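Local coordinates for hydrogenase (NiFe) small subunit HydA (Allochromatium vinosum, PDB 3MYR), which probably catalyses, with its large subunit, the oxidation of hydrogen with reduction of an acceptor, and carries the iron-sulfur clusters that pass on the electrons, at residues P222-A227 against G249-Q254; C213-G218 against E263-P268; E99-A104 against D134-K139; I7-Q12 against Y68-D73. All blocks are in the same frame, centred on the assembly; numbering follows the deposited sequence.

Along the chain interactions 4 and 3 come first and belong to the N-terminal part, built on a sheet flanked by helices; interactions 1 and 2 follow in the C-terminal part, where loops enclose two clusters. Interactions 3 and 4 have centres about 11 Å apart and touch through Tyr68, whose hydroxyl probably bonds to Thr100 O on helix 93-101. In sequence, interaction 1 falls between the two segments of interaction 2, about 14 Å away between centres, and Pro222 packs on Pro268. The widest separation, about 39 Å between centres, is from interaction 2 to interaction 3. Interactions 4, 1 and 2 thus each border a different iron-sulfur cluster, consistent with an electron relay running through the subunit.

Interaction 1: P222-A227 against G249-Q254; sequences PTTYNA and GCSEPQ. With F3S (Fe3-s4 cluster), chain K.
Ser251 and Glu252 reach across to the backbone of Tyr225, and round these two side chains the loops 222-227 and 249-254 fit most closely. The Ser251 hydroxyl donates to Tyr225 O (OG to O 2.7 Å), arriving above the carbonyl plane by 47°. Its first torsion (chi1 56°) sets OG between its own backbone N and carbonyl carbon, and from there OG also rests against the CG2 methyl of Thr224. That methyl borders the cluster as well, with CG2 3.7 Å from sulfide S3. The other branch, OG1, lies 3.2 Å from Gly249 CA and bonds to Lys220 O. Glu252, bent at its second torsion, brings OE2 to Tyr225 N at 2.8 Å; the N-H comes in on the anti side, tilted 28° out of the carboxylate plane, and Arg175 forms a salt bridge to the same oxygen. Gly249 to Glu252 form a type I beta turn, and the cysteine within it, Cys250, binds iron FE3 of the [3Fe-4S] cluster (SG to FE3 2.3 Å); the contact therefore builds one wall of the medial cluster's pocket in the C-terminal part of the small subunit. Asn226 lies on the same wall, its ND2 3.6 Å from S3 and equally near Ser251 CB. Toward solvent the fit slackens: exposed Thr223 borders the carboxylate mainly through its carbonyl oxygen, and the partly exposed Tyr225 ring is met by OE2 only at its edge.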
loop_
_atom_site.group_PDB
_atom_site.type_symbol
_atom_site.label_atom_id
_atom_site.label_comp_id
_atom_site.label_asym_id
_atom_site.label_seq_id
_atom_site.Cartn_x
_atom_site.Cartn_y
_atom_site.Cartn_z
ATOM N N PRO A 222 -11.512 26.581 -1.717
ATOM C CA PRO A 222 -11.739 27.704 -2.642
ATOM C C PRO A 222 -10.914 27.739 -3.930
ATOM O O PRO A 222 -11.397 28.318 -4.884
ATOM C CB PRO A 222 -11.492 28.968 -1.808
ATOM C CG PRO A 222 -11.814 28.500 -0.297
ATOM C CD PRO A 222 -11.426 27.011 -0.283
ATOM N N THR A 223 -9.741 27.084 -3.977
ATOM C CA THR A 223 -8.846 27.126 -5.150
ATOM C C THR A 223 -8.625 25.694 -5.666
ATOM O O THR A 223 -7.762 25.482 -6.492
ATOM C CB THR A 223 -7.454 27.720 -4.813
ATOM O OG1 THR A 223 -6.861 26.974 -3.733
ATOM C CG2 THR A 223 -7.577 29.260 -4.442
ATOM N N THR A 224 -9.468 24.745 -5.250
ATOM C CA THR A 224 -9.308 23.352 -5.660
ATOM C C THR A 224 -10.424 22.861 -6.551
ATOM O O THR A 224 -11.619 22.973 -6.182
ATOM C CB THR A 224 -9.200 22.445 -4.392
ATOM O OG1 THR A 224 -8.096 22.964 -3.595
ATOM C CG2 THR A 224 -8.871 20.994 -4.815
ATOM N N TYR A 225 -10.035 22.232 -7.670
ATOM C CA TYR A 225 -11.009 21.775 -8.668
ATOM C C TYR A 225 -11.076 20.240 -8.676
ATOM O O TYR A 225 -10.038 19.602 -8.880
ATOM C CB TYR A 225 -10.653 22.354 -10.092
ATOM C CG TYR A 225 -11.012 23.846 -10.192
ATOM C CD1 TYR A 225 -12.220 24.283 -10.783
ATOM C CD2 TYR A 225 -10.215 24.791 -9.573
ATOM C CE1 TYR A 225 -12.569 25.682 -10.786
ATOM C CE2 TYR A 225 -10.516 26.158 -9.613
ATOM C CZ TYR A 225 -11.719 26.578 -10.167
ATOM O OH TYR A 225 -11.991 27.926 -10.116
ATOM N N ASN A 226 -12.233 19.652 -8.316
ATOM C CA ASN A 226 -12.352 18.168 -8.185
ATOM C C ASN A 226 -13.825 17.914 -7.991
ATOM O O ASN A 226 -14.568 18.882 -7.835
ATOM C CB ASN A 226 -11.527 17.598 -7.016
ATOM C CG ASN A 226 -11.100 16.134 -7.263
ATOM O OD1 ASN A 226 -11.691 15.488 -8.075
ATOM N ND2 ASN A 226 -10.018 15.650 -6.621
ATOM N N ALA A 227 -14.258 16.643 -8.034
ATOM C CA ALA A 227 -15.686 16.286 -7.995
ATOM C C ALA A 227 -16.102 15.782 -6.603
ATOM O O ALA A 227 -17.191 15.211 -6.456
ATOM C CB ALA A 227 -15.995 15.157 -9.028
ATOM N N GLY A 249 -6.314 20.445 -1.030
ATOM C CA GLY A 249 -5.961 20.908 -2.397
ATOM C C GLY A 249 -5.360 19.833 -3.282
ATOM O O GLY A 249 -4.598 20.164 -4.203
ATOM N N CYS A 250 -5.720 18.546 -3.090
ATOM C CA CYS A 250 -4.792 17.500 -3.565
ATOM C C CYS A 250 -4.832 17.257 -5.099
ATOM O O CYS A 250 -3.956 16.567 -5.628
ATOM C CB CYS A 250 -4.916 16.182 -2.814
ATOM S SG CYS A 250 -6.409 15.252 -3.372
ATOM N N SER A 251 -5.748 17.910 -5.820
ATOM C CA SER A 251 -5.767 17.810 -7.296
ATOM C C SER A 251 -5.140 19.024 -7.980
ATOM O O SER A 251 -5.196 19.129 -9.201
ATOM C CB SER A 251 -7.234 17.698 -7.759
ATOM O OG SER A 251 -7.977 18.817 -7.248
ATOM N N GLU A 252 -4.532 19.951 -7.219
ATOM C CA GLU A 252 -3.953 21.175 -7.811
ATOM C C GLU A 252 -2.463 21.046 -7.960
ATOM O O GLU A 252 -1.801 20.520 -7.070
ATOM C CB GLU A 252 -4.271 22.414 -6.906
ATOM C CG GLU A 252 -5.763 22.736 -6.895
ATOM C CD GLU A 252 -6.311 23.016 -8.328
ATOM O OE1 GLU A 252 -5.646 23.789 -9.066
ATOM O OE2 GLU A 252 -7.439 22.579 -8.688
ATOM N N PRO A 253 -1.894 21.651 -9.024
ATOM C CA PRO A 253 -0.418 21.635 -9.148
ATOM C C PRO A 253 0.287 22.199 -7.895
ATOM O O PRO A 253 -0.152 23.241 -7.376
ATOM C CB PRO A 253 -0.159 22.626 -10.277
ATOM C CG PRO A 253 -1.456 22.603 -11.159
ATOM C CD PRO A 253 -2.566 22.399 -10.112
ATOM N N GLN A 254 1.428 21.616 -7.502
ATOM C CA GLN A 254 2.138 22.128 -6.321
ATOM C C GLN A 254 1.336 22.294 -5.041
ATOM O O GLN A 254 1.623 23.178 -4.245
ATOM C CB GLN A 254 2.874 23.460 -6.666
ATOM C CG GLN A 254 4.133 23.241 -7.620
ATOM C CD GLN A 254 3.668 23.107 -9.087
ATOM O OE1 GLN A 254 2.900 23.955 -9.566
ATOM N NE2 GLN A 254 4.028 22.027 -9.748
HETATM FE FE1 F3S K . -9.739 18.089 -1.434
HETATM FE FE3 F3S K . -8.399 16.018 -2.492
HETATM FE FE4 F3S K . -10.990 16.086 -2.753
HETATM S S1 F3S K . -7.959 17.003 -0.509
HETATM S S2 F3S K . -11.738 17.165 -1.017
HETATM S S3 F3S K . -9.567 17.587 -3.633
HETATM S S4 F3S K . -9.801 14.302 -2.387
#

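Interaction 2: C213-G218 against E263-P268; sequences CLYRLG and EPVSVP. With SF4 (iron/sulfur cluster), chain J.
The backbones draw nearest where Gly218 meets Glu263, their CA atoms 4.3 Å apart, as a short 3-10 turn through Tyr215 and Arg216 brings one loop against the other. Gly218, with a positive phi of 110°, lets the chain turn here, and its CA lies directly against the peptide between Glu263 and Pro264. Apolar packing carries the rest. Pro264 CB lies 3.9 Å from Tyr215 CE1, coming at the ring obliquely, while its CG rests on the carbonyl oxygens of Tyr215 and Arg216. With CG opposite the backbone N across the CA-CB bond (chi1 176°), the phenol ring is carried across to Pro264; its OH comes within 3.8 Å of Val265 O, although the last modelled residues, beyond Val265, are poorly ordered. At the root of the side chain, CB lies 3.8 Å from sulfide S1, which sits at the ring's edge, near its plane. Cys213 SG binds iron FE2 at 2.2 Å and, within the same turn, accepts the N-H of Tyr215 at 3.3 Å from N to SG. Lys220 ties the loops together by bonding to both Gly218 O and Glu263 O, and Glu263 packs on Arg51 of the large subunit. An N-H directed at a cysteine ligand would tend to stabilise the sulfur's negative charge at the distal [4Fe-4S] cluster; the contact's own share is to pack Pro264 against the ring of that same tyrosine.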
loop_
_atom_site.group_PDB
_atom_site.type_symbol
_atom_site.label_atom_id
_atom_site.label_comp_id
_atom_site.label_asym_id
_atom_site.label_seq_id
_atom_site.Cartn_x
_atom_site.Cartn_y
_atom_site.Cartn_z
ATOM N N CYS A 213 -18.250 25.725 8.373
ATOM C CA CYS A 213 -17.166 25.743 7.415
ATOM C C CYS A 213 -15.825 25.494 8.084
ATOM O O CYS A 213 -15.572 25.959 9.209
ATOM C CB CYS A 213 -17.198 27.085 6.675
ATOM S SG CYS A 213 -15.816 27.362 5.583
ATOM N N LEU A 214 -14.964 24.755 7.365
ATOM C CA LEU A 214 -13.541 24.444 7.755
ATOM C C LEU A 214 -12.421 25.399 7.294
ATOM O O LEU A 214 -11.207 25.098 7.479
ATOM C CB LEU A 214 -13.185 23.040 7.294
ATOM C CG LEU A 214 -14.194 21.969 7.782
ATOM C CD1 LEU A 214 -13.851 20.570 7.216
ATOM C CD2 LEU A 214 -14.205 21.858 9.388
ATOM N N TYR A 215 -12.827 26.547 6.757
ATOM C CA TYR A 215 -11.916 27.521 6.185
ATOM C C TYR A 215 -10.803 27.933 7.199
ATOM O O TYR A 215 -9.606 27.974 6.844
ATOM C CB TYR A 215 -12.690 28.785 5.762
ATOM C CG TYR A 215 -11.748 29.863 5.245
ATOM C CD1 TYR A 215 -11.291 30.888 6.063
ATOM C CD2 TYR A 215 -11.277 29.811 3.971
ATOM C CE1 TYR A 215 -10.417 31.866 5.578
ATOM C CE2 TYR A 215 -10.389 30.753 3.498
ATOM C CZ TYR A 215 -9.967 31.754 4.310
ATOM O OH TYR A 215 -9.090 32.670 3.776
ATOM N N ARG A 216 -11.202 28.161 8.462
ATOM C CA ARG A 216 -10.259 28.563 9.481
ATOM C C ARG A 216 -9.261 27.505 9.890
ATOM O O ARG A 216 -8.189 27.831 10.423
ATOM C CB ARG A 216 -11.040 29.215 10.666
ATOM C CG ARG A 216 -11.104 30.648 10.272
ATOM C CD ARG A 216 -12.257 31.512 10.401
ATOM N NE ARG A 216 -12.555 31.749 11.755
ATOM C CZ ARG A 216 -13.332 32.742 12.239
ATOM N NH1 ARG A 216 -13.717 33.796 11.509
ATOM N NH2 ARG A 216 -13.642 32.709 13.545
ATOM N N LEU A 217 -9.580 26.244 9.622
ATOM C CA LEU A 217 -8.651 25.170 9.797
ATOM C C LEU A 217 -7.826 24.869 8.543
ATOM O O LEU A 217 -7.183 23.855 8.508
ATOM C CB LEU A 217 -9.447 23.877 10.177
ATOM C CG LEU A 217 -10.192 24.096 11.521
ATOM C CD1 LEU A 217 -11.245 22.990 11.869
ATOM C CD2 LEU A 217 -9.187 24.322 12.689
ATOM N N GLY A 218 -7.823 25.717 7.520
ATOM C CA GLY A 218 -6.836 25.532 6.481
ATOM C C GLY A 218 -7.453 25.043 5.163
ATOM O O GLY A 218 -6.734 24.863 4.214
ATOM N N GLU A 263 -3.267 26.268 7.630
ATOM C CA GLU A 263 -3.282 27.739 7.623
ATOM C C GLU A 263 -4.202 28.213 6.517
ATOM O O GLU A 263 -4.010 27.803 5.385
ATOM C CB GLU A 263 -1.902 28.324 7.246
ATOM C CG GLU A 263 -0.700 27.746 7.946
ATOM C CD GLU A 263 -0.569 28.251 9.362
ATOM O OE1 GLU A 263 -1.510 28.952 9.827
ATOM O OE2 GLU A 263 0.466 27.948 10.002
ATOM N N PRO A 264 -5.088 29.165 6.812
ATOM C CA PRO A 264 -5.906 29.813 5.782
ATOM C C PRO A 264 -5.000 30.537 4.806
ATOM O O PRO A 264 -3.865 30.870 5.149
ATOM C CB PRO A 264 -6.743 30.831 6.564
ATOM C CG PRO A 264 -6.721 30.321 7.977
ATOM C CD PRO A 264 -5.419 29.589 8.183
ATOM N N VAL A 265 -5.429 30.778 3.585
ATOM C CA VAL A 265 -4.563 31.630 2.740
ATOM C C VAL A 265 -4.633 33.161 3.197
ATOM O O VAL A 265 -5.357 33.475 4.154
ATOM C CB VAL A 265 -4.917 31.410 1.269
ATOM C CG1 VAL A 265 -5.807 32.543 0.790
ATOM C CG2 VAL A 265 -3.681 31.246 0.462
ATOM N N SER A 266 -3.893 34.092 2.569
ATOM C CA SER A 266 -4.084 35.566 2.855
ATOM C C SER A 266 -5.403 36.391 2.405
ATOM O O SER A 266 -5.455 37.604 2.701
ATOM C CB SER A 266 -2.796 36.364 2.496
ATOM O OG SER A 266 -1.670 36.089 3.338
ATOM N N VAL A 267 -6.412 35.775 1.728
ATOM C CA VAL A 267 -7.716 36.402 1.201
ATOM C C VAL A 267 -8.594 35.298 0.465
ATOM O O VAL A 267 -8.133 34.147 0.418
ATOM C CB VAL A 267 -7.559 37.799 0.310
ATOM C CG1 VAL A 267 -8.118 39.106 1.060
ATOM C CG2 VAL A 267 -6.139 38.018 -0.392
ATOM N N PRO A 268 -9.783 35.653 -0.182
ATOM C CA PRO A 268 -10.946 34.796 -0.605
ATOM C C PRO A 268 -11.092 33.292 -0.210
ATOM O O PRO A 268 -12.157 32.664 -0.340
ATOM C CB PRO A 268 -10.988 35.000 -2.147
ATOM C CG PRO A 268 -10.446 36.422 -2.355
ATOM C CD PRO A 268 -9.880 36.905 -0.970
HETATM FE FE1 SF4 J . -16.487 23.916 2.129
HETATM FE FE2 SF4 J . -15.662 25.951 3.846
HETATM FE FE3 SF4 J . -13.834 24.363 2.569
HETATM FE FE4 SF4 J . -15.301 26.197 1.172
HETATM S S1 SF4 J . -13.757 26.598 2.790
HETATM S S2 SF4 J . -14.814 24.097 0.520
HETATM S S3 SF4 J . -17.323 26.039 2.265
HETATM S S4 SF4 J . -15.387 23.694 4.134
#

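Interaction 3: E99-A104 against D134-K139; sequences ETVEHA and DLVRDK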
loop_
_atom_site.group_PDB
_atom_site.type_symbol
_atom_site.label_atom_id
_atom_site.label_comp_id
_atom_site.label_asym_id
_atom_site.label_seq_id
_atom_site.Cartn_x
_atom_site.Cartn_y
_atom_site.Cartn_z
ATOM N N GLU A 99 9.794 6.022 -24.955
ATOM C CA GLU A 99 9.670 4.942 -25.947
ATOM C C GLU A 99 8.193 4.384 -25.983
ATOM O O GLU A 99 7.684 4.091 -27.045
ATOM C CB GLU A 99 10.710 3.864 -25.647
ATOM C CG GLU A 99 10.254 2.439 -25.923
ATOM C CD GLU A 99 11.155 1.345 -25.269
ATOM O OE1 GLU A 99 12.331 1.237 -25.699
ATOM O OE2 GLU A 99 10.697 0.607 -24.344
ATOM N N THR A 100 7.482 4.329 -24.852
ATOM C CA THR A 100 6.161 3.758 -24.847
ATOM C C THR A 100 5.108 4.749 -25.389
ATOM O O THR A 100 4.180 4.347 -26.104
ATOM C CB THR A 100 5.792 3.372 -23.423
ATOM O OG1 THR A 100 6.841 2.546 -22.911
ATOM C CG2 THR A 100 4.517 2.604 -23.375
ATOM N N VAL A 101 5.263 6.045 -25.125
ATOM C CA VAL A 101 4.261 7.000 -25.621
ATOM C C VAL A 101 4.471 7.281 -27.121
ATOM O O VAL A 101 3.572 7.779 -27.758
ATOM C CB VAL A 101 4.184 8.344 -24.840
ATOM C CG1 VAL A 101 4.007 8.094 -23.333
ATOM C CG2 VAL A 101 5.433 9.202 -25.103
ATOM N N GLU A 102 5.632 6.981 -27.684
ATOM C CA GLU A 102 5.913 7.410 -29.070
ATOM C C GLU A 102 4.793 7.027 -30.068
ATOM O O GLU A 102 4.343 7.846 -30.823
ATOM C CB GLU A 102 7.241 6.870 -29.606
ATOM C CG GLU A 102 7.561 7.568 -30.959
ATOM C CD GLU A 102 8.886 7.164 -31.535
ATOM O OE1 GLU A 102 9.333 7.867 -32.473
ATOM O OE2 GLU A 102 9.477 6.145 -31.076
ATOM N N HIS A 103 4.249 5.835 -29.951
ATOM C CA HIS A 103 3.172 5.412 -30.861
ATOM C C HIS A 103 1.826 5.204 -30.205
ATOM O O HIS A 103 0.990 4.506 -30.776
ATOM C CB HIS A 103 3.633 4.117 -31.564
ATOM C CG HIS A 103 4.858 4.327 -32.421
ATOM N ND1 HIS A 103 4.870 5.215 -33.492
ATOM C CD2 HIS A 103 6.131 3.871 -32.290
ATOM C CE1 HIS A 103 6.089 5.252 -34.015
ATOM N NE2 HIS A 103 6.864 4.423 -33.323
ATOM N N ALA A 104 1.608 5.791 -29.014
ATOM C CA ALA A 104 0.274 5.730 -28.373
ATOM C C ALA A 104 -0.760 6.553 -29.150
ATOM O O ALA A 104 -0.387 7.576 -29.719
ATOM C CB ALA A 104 0.346 6.237 -26.901
ATOM N N ASP A 134 4.934 18.018 -19.212
ATOM C CA ASP A 134 6.237 18.666 -19.417
ATOM C C ASP A 134 7.198 17.852 -20.276
ATOM O O ASP A 134 7.997 18.398 -21.021
ATOM C CB ASP A 134 6.917 19.010 -18.073
ATOM C CG ASP A 134 6.247 20.229 -17.370
ATOM O OD1 ASP A 134 5.266 20.811 -17.902
ATOM O OD2 ASP A 134 6.647 20.524 -16.250
ATOM N N LEU A 135 7.109 16.548 -20.191
ATOM C CA LEU A 135 8.016 15.679 -20.946
ATOM C C LEU A 135 7.491 15.177 -22.279
ATOM O O LEU A 135 8.282 14.776 -23.174
ATOM C CB LEU A 135 8.319 14.466 -20.117
ATOM C CG LEU A 135 9.404 14.512 -19.027
ATOM C CD1 LEU A 135 10.524 15.553 -18.941
ATOM C CD2 LEU A 135 9.179 13.640 -17.787
ATOM N N VAL A 136 6.170 15.145 -22.410
ATOM C CA VAL A 136 5.570 14.523 -23.545
ATOM C C VAL A 136 4.717 15.585 -24.192
ATOM O O VAL A 136 3.607 15.929 -23.696
ATOM C CB VAL A 136 4.644 13.351 -23.134
ATOM C CG1 VAL A 136 3.958 12.782 -24.436
ATOM C CG2 VAL A 136 5.464 12.263 -22.424
ATOM N N ARG A 137 5.188 16.081 -25.330
ATOM C CA ARG A 137 4.520 17.198 -25.998
ATOM C C ARG A 137 3.883 16.826 -27.324
ATOM O O ARG A 137 3.102 17.606 -27.894
ATOM C CB ARG A 137 5.473 18.375 -26.205
ATOM C CG ARG A 137 5.783 19.126 -24.853
ATOM C CD ARG A 137 6.861 20.174 -25.030
ATOM N NE ARG A 137 6.460 21.166 -26.028
ATOM C CZ ARG A 137 5.436 22.010 -25.914
ATOM N NH1 ARG A 137 4.715 22.066 -24.777
ATOM N NH2 ARG A 137 5.203 22.858 -26.928
ATOM N N ASP A 138 4.203 15.688 -27.899
ATOM C CA ASP A 138 3.625 15.650 -29.216
ATOM C C ASP A 138 2.453 14.680 -29.337
ATOM O O ASP A 138 2.201 14.145 -30.365
ATOM C CB ASP A 138 4.713 15.714 -30.336
ATOM C CG ASP A 138 5.537 17.105 -30.290
ATOM O OD1 ASP A 138 4.970 18.216 -30.643
ATOM O OD2 ASP A 138 6.740 17.070 -29.829
ATOM N N LYS A 139 1.725 14.535 -28.217
ATOM C CA LYS A 139 0.742 13.517 -27.966
ATOM C C LYS A 139 -0.432 14.124 -27.218
ATOM O O LYS A 139 -0.240 14.959 -26.387
ATOM C CB LYS A 139 1.350 12.528 -27.019
ATOM C CG LYS A 139 1.130 11.184 -27.392
ATOM C CD LYS A 139 2.104 10.792 -28.549
ATOM C CE LYS A 139 1.293 9.980 -29.441
ATOM N NZ LYS A 139 2.064 9.279 -30.473
#
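Lys139 and Val136 carry this contact, the first by polar bonds to carbonyls where the chain follows helix 93-101 and the second by apolar packing on Val101. The polar group centres on the lysine ammonium. Lys139 NZ donates to Glu102 O at 2.7 Å, standing 53° out of the plane of that carbonyl, and makes a weak, longer bond to Val101 O at 3.4 Å. Ala104 O is also close, 3.1 Å from NZ. Bends at the second and third torsions (chi2 78°, chi3 -140°) steer the chain to these oxygens, and on the way CD passes 3.4 Å from Val101 O. Backbone bonding supplies the platform: Val101 to Ala104 form a type I beta turn, closed by Ala104 N to Val101 O. In the apolar group, Val101 CG2 meets both methyls of Val136, the nearer being CG1 at 3.9 Å. Val136, the first residue to leave helical geometry after helix 132-135, also packs on Leu97, so two segments just leaving their helices are joined beside the central sheet. Ala104 lies against Val70 of that sheet. The contact lies away from the iron-sulfur clusters and is structural packing within the N-terminal part. Carbonyl oxygens carry partial negative charge, so those of Val101, Glu102 and Ala104 gathered round the ammonium should favour its positive charge and would be expected to help it keep its proton.

Interaction 4: I7-Q12 against Y68-D73; sequences IWLSFQ and YLVIVD
Ile71 sets its CG2 methyl over the face of the Trp8 indole, 3.5 Å above the plane and offset toward the rim. The methyl lies 3.7 Å from the centroid of the six-membered ring and 15° off its normal, a CH-pi contact, with CD1 of Ile71 reaching the CZ3 rim. Trp8 can lie over its neighbour because its CG is turned away from the backbone N (chi1 -170°), which sweeps the indole across to strand 69-77; NE1 then comes 3.6 Å from Asp73 CB. His42 stacks on the indole, and helix 16-23 packs against this face of the sheet. The strands are parallel, in register from Ile7 with Val70 to Ser10 with Asp73, and five backbone hydrogen bonds join them, from Ile7 N to Leu69 O at one end to Phe11 N to Asp73 O at the other. They belong to the parallel core of a flavodoxin-like alpha/beta fold, 69-77 in its middle and 5-10 beside it, as in the related NADH:ubiquinone oxidoreductase 20 kDa subunit. On the opposite face, Leu9 CD1 nestles against Val70 CG1 at 3.7 Å and only loosely reaches Val72, whose CG1 fits obliquely against the Phe11 ring at CD2, 3.5 Å away. Ile7 CD1 touches Tyr68 CD1 at 3.9 Å, and helices 50-63 and 93-101 cover these residues. Asp73, paired with Ser10, borders the proximal [4Fe-4S] cluster and Cys17, one of its ligands.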
loop_
_atom_site.group_PDB
_atom_site.type_symbol
_atom_site.label_atom_id
_atom_site.label_comp_id
_atom_site.label_asym_id
_atom_site.label_seq_id
_atom_site.Cartn_x
_atom_site.Cartn_y
_atom_site.Cartn_z
ATOM N N ILE A 7 -1.695 0.214 -21.813
ATOM C CA ILE A 7 -0.451 -0.036 -21.150
ATOM C C ILE A 7 -0.355 0.916 -19.946
ATOM O O ILE A 7 -0.482 2.147 -20.115
ATOM C CB ILE A 7 0.731 0.238 -22.058
ATOM C CG1 ILE A 7 0.756 -0.857 -23.171
ATOM C CG2 ILE A 7 2.083 0.051 -21.224
ATOM C CD1 ILE A 7 1.818 -0.565 -24.270
ATOM N N TRP A 8 -0.177 0.338 -18.749
ATOM C CA TRP A 8 -0.154 1.085 -17.503
ATOM C C TRP A 8 1.309 1.198 -17.061
ATOM O O TRP A 8 1.950 0.163 -16.760
ATOM C CB TRP A 8 -1.009 0.386 -16.434
ATOM C CG TRP A 8 -1.178 1.269 -15.225
ATOM C CD1 TRP A 8 -0.196 1.611 -14.304
ATOM C CD2 TRP A 8 -2.377 1.922 -14.781
ATOM N NE1 TRP A 8 -0.742 2.364 -13.288
ATOM C CE2 TRP A 8 -2.066 2.593 -13.573
ATOM C CE3 TRP A 8 -3.721 1.940 -15.246
ATOM C CZ2 TRP A 8 -3.038 3.279 -12.828
ATOM C CZ3 TRP A 8 -4.638 2.694 -14.557
ATOM C CH2 TRP A 8 -4.295 3.329 -13.334
ATOM N N LEU A 9 1.867 2.416 -17.064
ATOM C CA LEU A 9 3.273 2.599 -16.611
ATOM C C LEU A 9 3.254 3.130 -15.213
ATOM O O LEU A 9 2.553 4.143 -14.924
ATOM C CB LEU A 9 4.008 3.607 -17.515
ATOM C CG LEU A 9 4.046 3.253 -19.026
ATOM C CD1 LEU A 9 4.706 4.366 -19.856
ATOM C CD2 LEU A 9 4.797 1.934 -19.099
ATOM N N SER A 10 4.024 2.509 -14.323
ATOM C CA SER A 10 4.085 2.952 -12.909
ATOM C C SER A 10 5.482 3.491 -12.632
ATOM O O SER A 10 6.453 2.742 -12.752
ATOM C CB SER A 10 3.818 1.725 -11.991
ATOM O OG SER A 10 2.526 1.254 -12.268
ATOM N N PHE A 11 5.623 4.763 -12.286
ATOM C CA PHE A 11 6.999 5.313 -12.179
ATOM C C PHE A 11 7.291 5.728 -10.713
ATOM O O PHE A 11 7.263 4.849 -9.811
ATOM C CB PHE A 11 7.114 6.474 -13.201
ATOM C CG PHE A 11 7.122 6.002 -14.668
ATOM C CD1 PHE A 11 7.870 4.887 -15.051
ATOM C CD2 PHE A 11 6.459 6.717 -15.659
ATOM C CE1 PHE A 11 8.015 4.519 -16.407
ATOM C CE2 PHE A 11 6.549 6.334 -17.017
ATOM C CZ PHE A 11 7.325 5.230 -17.394
ATOM N N GLN A 12 7.324 7.028 -10.394
ATOM C CA GLN A 12 7.529 7.384 -8.967
ATOM C C GLN A 12 6.165 7.532 -8.301
ATOM O O GLN A 12 5.700 8.673 -7.991
ATOM C CB GLN A 12 8.322 8.685 -8.812
ATOM C CG GLN A 12 9.747 8.615 -9.411
ATOM C CD GLN A 12 10.392 9.966 -9.215
ATOM O OE1 GLN A 12 9.993 10.927 -9.862
ATOM N NE2 GLN A 12 11.402 10.056 -8.322
ATOM N N TYR A 68 -2.832 2.203 -29.152
ATOM C CA TYR A 68 -2.967 1.869 -27.721
ATOM C C TYR A 68 -3.052 3.119 -26.812
ATOM O O TYR A 68 -2.536 4.180 -27.134
ATOM C CB TYR A 68 -1.898 0.863 -27.294
ATOM C CG TYR A 68 -0.482 1.404 -27.488
ATOM C CD1 TYR A 68 0.137 2.163 -26.491
ATOM C CD2 TYR A 68 0.218 1.174 -28.675
ATOM C CE1 TYR A 68 1.461 2.655 -26.688
ATOM C CE2 TYR A 68 1.532 1.645 -28.885
ATOM C CZ TYR A 68 2.134 2.383 -27.898
ATOM O OH TYR A 68 3.397 2.865 -28.126
ATOM N N LEU A 69 -3.663 2.965 -25.652
ATOM C CA LEU A 69 -3.694 4.009 -24.664
ATOM C C LEU A 69 -2.590 3.760 -23.618
ATOM O O LEU A 69 -2.395 2.620 -23.178
ATOM C CB LEU A 69 -5.033 3.838 -23.967
ATOM C CG LEU A 69 -5.816 4.964 -23.339
ATOM C CD1 LEU A 69 -6.332 4.489 -22.007
ATOM C CD2 LEU A 69 -5.201 6.390 -23.264
ATOM N N VAL A 70 -1.872 4.804 -23.206
ATOM C CA VAL A 70 -0.907 4.647 -22.144
ATOM C C VAL A 70 -1.527 5.379 -20.925
ATOM O O VAL A 70 -2.028 6.501 -21.061
ATOM C CB VAL A 70 0.475 5.263 -22.529
ATOM C CG1 VAL A 70 1.474 5.193 -21.379
ATOM C CG2 VAL A 70 1.032 4.500 -23.713
ATOM N N ILE A 71 -1.581 4.716 -19.774
ATOM C CA ILE A 71 -1.890 5.427 -18.514
ATOM C C ILE A 71 -0.598 5.481 -17.693
ATOM O O ILE A 71 0.177 4.474 -17.665
ATOM C CB ILE A 71 -2.987 4.687 -17.766
ATOM C CG1 ILE A 71 -4.238 4.627 -18.706
ATOM C CG2 ILE A 71 -3.285 5.401 -16.441
ATOM C CD1 ILE A 71 -5.435 3.905 -18.123
ATOM N N VAL A 72 -0.260 6.673 -17.169
ATOM C CA VAL A 72 0.998 6.791 -16.385
ATOM C C VAL A 72 0.592 7.215 -14.979
ATOM O O VAL A 72 -0.178 8.180 -14.795
ATOM C CB VAL A 72 1.919 7.901 -16.883
ATOM C CG1 VAL A 72 3.170 8.008 -15.997
ATOM C CG2 VAL A 72 2.280 7.714 -18.313
ATOM N N ASP A 73 1.172 6.532 -14.009
ATOM C CA ASP A 73 0.992 6.742 -12.591
ATOM C C ASP A 73 2.394 7.198 -12.082
ATOM O O ASP A 73 3.373 6.477 -12.298
ATOM C CB ASP A 73 0.671 5.351 -11.959
ATOM C CG ASP A 73 0.150 5.497 -10.611
ATOM O OD1 ASP A 73 0.108 6.678 -10.216
ATOM O OD2 ASP A 73 -0.157 4.519 -9.904
#